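Side-chain contact in DNA polymerase II large subunit (Pyrococcus horikoshii, PDB 7OEC), which contains an intein that probably excises itself from the polymerase precursor and joins the flanking host segments by protein splicing: residues K51-N56 / V62-I67. The protein carries 2 engineered substitutions. Sequence-based numbering, arbitrary orientation.
Sequences KVYSFN and VVLTDI
Val52 and Thr65, like Ser54 and Val63, are hydrogen-bonded pairs of an antiparallel beta hairpin in the intein splicing domain. The hairpin joins strand 50-56 to the start of strand 61-74. Each pair makes two backbone hydrogen bonds. That from Ser54 N to Val63 O is 2.8 Å long and almost straight, at 179°. Between them, Tyr53 and Leu64 form a non-hydrogen-bonded pair.

On the face carrying Tyr53, Leu64, Phe55 and Val62, Leu64 makes a CH-pi contact. Leu64 CD2 sits 3.3 Å from the centroid of the Tyr53 ring, 5° off the ring normal. With CG anti to the carbonyl carbon in both residues, the two side chains run alongside each other. Val62 CG1 meets the edge of the same ring at CD1. Val62 CG2 lies at the edge of the Phe55 ring, near its plane. Ile123 of strand 119-123 packs on both Phe55 and Val62.

The other face is buried at Val52, Ser54 and Thr65. Val52 CG1 and Thr65 CG2 are tightly packed at 3.5 Å. Ile67 CG1 reaches Val52 CB at 3.7 Å. The Thr65 hydroxyl OG1 bonds to the backbone carbonyl Lys154 O.

A salt bridge lies at the far end from the turn. The Lys51 chain bends at its last torsion (chi4 -41°), and NZ meets Asp66 OD1 on its syn side, somewhat out of the carboxylate plane, at 3.0 Å.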
# COMPACT_ATOMS: atom_id res chain seq x y z
N LYS A 51 3.73 10.66 9.65
CA LYS A 51 4.70 9.69 9.19
C LYS A 51 3.94 8.44 8.74
O LYS A 51 2.80 8.21 9.15
CB LYS A 51 5.71 9.38 10.29
CG LYS A 51 6.69 10.50 10.60
CD LYS A 51 7.57 10.07 11.72
CE LYS A 51 8.47 11.18 12.21
NZ LYS A 51 9.03 11.99 11.08
N VAL A 52 4.55 7.66 7.88
CA VAL A 52 3.94 6.43 7.41
C VAL A 52 4.65 5.26 8.05
O VAL A 52 5.87 5.29 8.27
CB VAL A 52 3.93 6.39 5.87
CG1 VAL A 52 5.33 6.29 5.27
CG2 VAL A 52 3.09 5.23 5.40
N TYR A 53 3.89 4.23 8.42
CA TYR A 53 4.53 3.01 8.88
C TYR A 53 4.97 2.15 7.70
O TYR A 53 4.23 1.90 6.75
CB TYR A 53 3.56 2.23 9.74
CG TYR A 53 3.36 2.76 11.15
CD1 TYR A 53 4.14 2.32 12.18
CD2 TYR A 53 2.36 3.66 11.44
CE1 TYR A 53 3.95 2.74 13.45
CE2 TYR A 53 2.15 4.10 12.72
CZ TYR A 53 2.96 3.64 13.73
OH TYR A 53 2.83 4.01 15.04
N SER A 54 6.19 1.71 7.77
CA SER A 54 6.78 0.89 6.73
C SER A 54 7.31 -0.38 7.36
O SER A 54 7.38 -0.53 8.57
CB SER A 54 7.95 1.59 6.00
OG SER A 54 7.52 2.72 5.29
N PHE A 55 7.68 -1.31 6.51
CA PHE A 55 8.31 -2.54 6.95
C PHE A 55 9.72 -2.55 6.36
O PHE A 55 9.88 -2.36 5.14
CB PHE A 55 7.52 -3.76 6.49
CG PHE A 55 7.89 -5.02 7.22
CD1 PHE A 55 8.75 -5.95 6.65
CD2 PHE A 55 7.43 -5.23 8.51
CE1 PHE A 55 9.09 -7.09 7.37
CE2 PHE A 55 7.79 -6.35 9.22
CZ PHE A 55 8.60 -7.29 8.65
N ASN A 56 10.72 -2.72 7.23
CA ASN A 56 12.11 -2.78 6.84
C ASN A 56 12.47 -4.24 6.66
O ASN A 56 12.64 -4.97 7.67
CB ASN A 56 13.01 -2.15 7.89
CG ASN A 56 14.43 -2.29 7.51
OD1 ASN A 56 14.74 -2.75 6.41
ND2 ASN A 56 15.31 -1.86 8.39
N VAL A 62 8.89 -3.22 11.78
CA VAL A 62 8.10 -2.03 11.45
C VAL A 62 8.86 -0.77 11.85
O VAL A 62 9.44 -0.66 12.94
CB VAL A 62 6.76 -2.14 12.19
CG1 VAL A 62 5.90 -0.89 12.01
CG2 VAL A 62 6.01 -3.33 11.67
N VAL A 63 8.86 0.22 10.97
CA VAL A 63 9.60 1.45 11.19
C VAL A 63 8.69 2.57 10.74
O VAL A 63 7.76 2.34 9.98
CB VAL A 63 10.88 1.46 10.35
CG1 VAL A 63 11.72 2.75 10.55
CG2 VAL A 63 11.74 0.27 10.71
N LEU A 64 8.93 3.76 11.24
CA LEU A 64 8.26 4.95 10.75
C LEU A 64 9.16 5.71 9.77
O LEU A 64 10.38 5.73 9.92
CB LEU A 64 7.91 5.85 11.93
CG LEU A 64 6.75 5.41 12.81
CD1 LEU A 64 6.70 6.28 14.00
CD2 LEU A 64 5.45 5.54 12.03
N THR A 65 8.55 6.33 8.75
CA THR A 65 9.32 7.09 7.78
C THR A 65 8.51 8.27 7.27
O THR A 65 7.29 8.31 7.38
CB THR A 65 9.84 6.19 6.65
OG1 THR A 65 10.86 6.90 5.94
CG2 THR A 65 8.76 5.80 5.72
N ASP A 66 9.19 9.21 6.64
CA ASP A 66 8.54 10.39 6.11
C ASP A 66 7.81 10.09 4.80
O ASP A 66 8.19 9.20 4.04
CB ASP A 66 9.58 11.48 5.88
CG ASP A 66 10.00 12.15 7.19
OD1 ASP A 66 9.16 12.20 8.12
OD2 ASP A 66 11.15 12.64 7.29
N ILE A 67 6.75 10.82 4.55
CA ILE A 67 6.04 10.79 3.29
C ILE A 67 6.57 11.96 2.46
O ILE A 67 6.44 13.13 2.86
CB ILE A 67 4.53 10.93 3.52
CG1 ILE A 67 3.97 9.77 4.37
CG2 ILE A 67 3.86 11.01 2.16
CD1 ILE A 67 2.64 10.07 4.99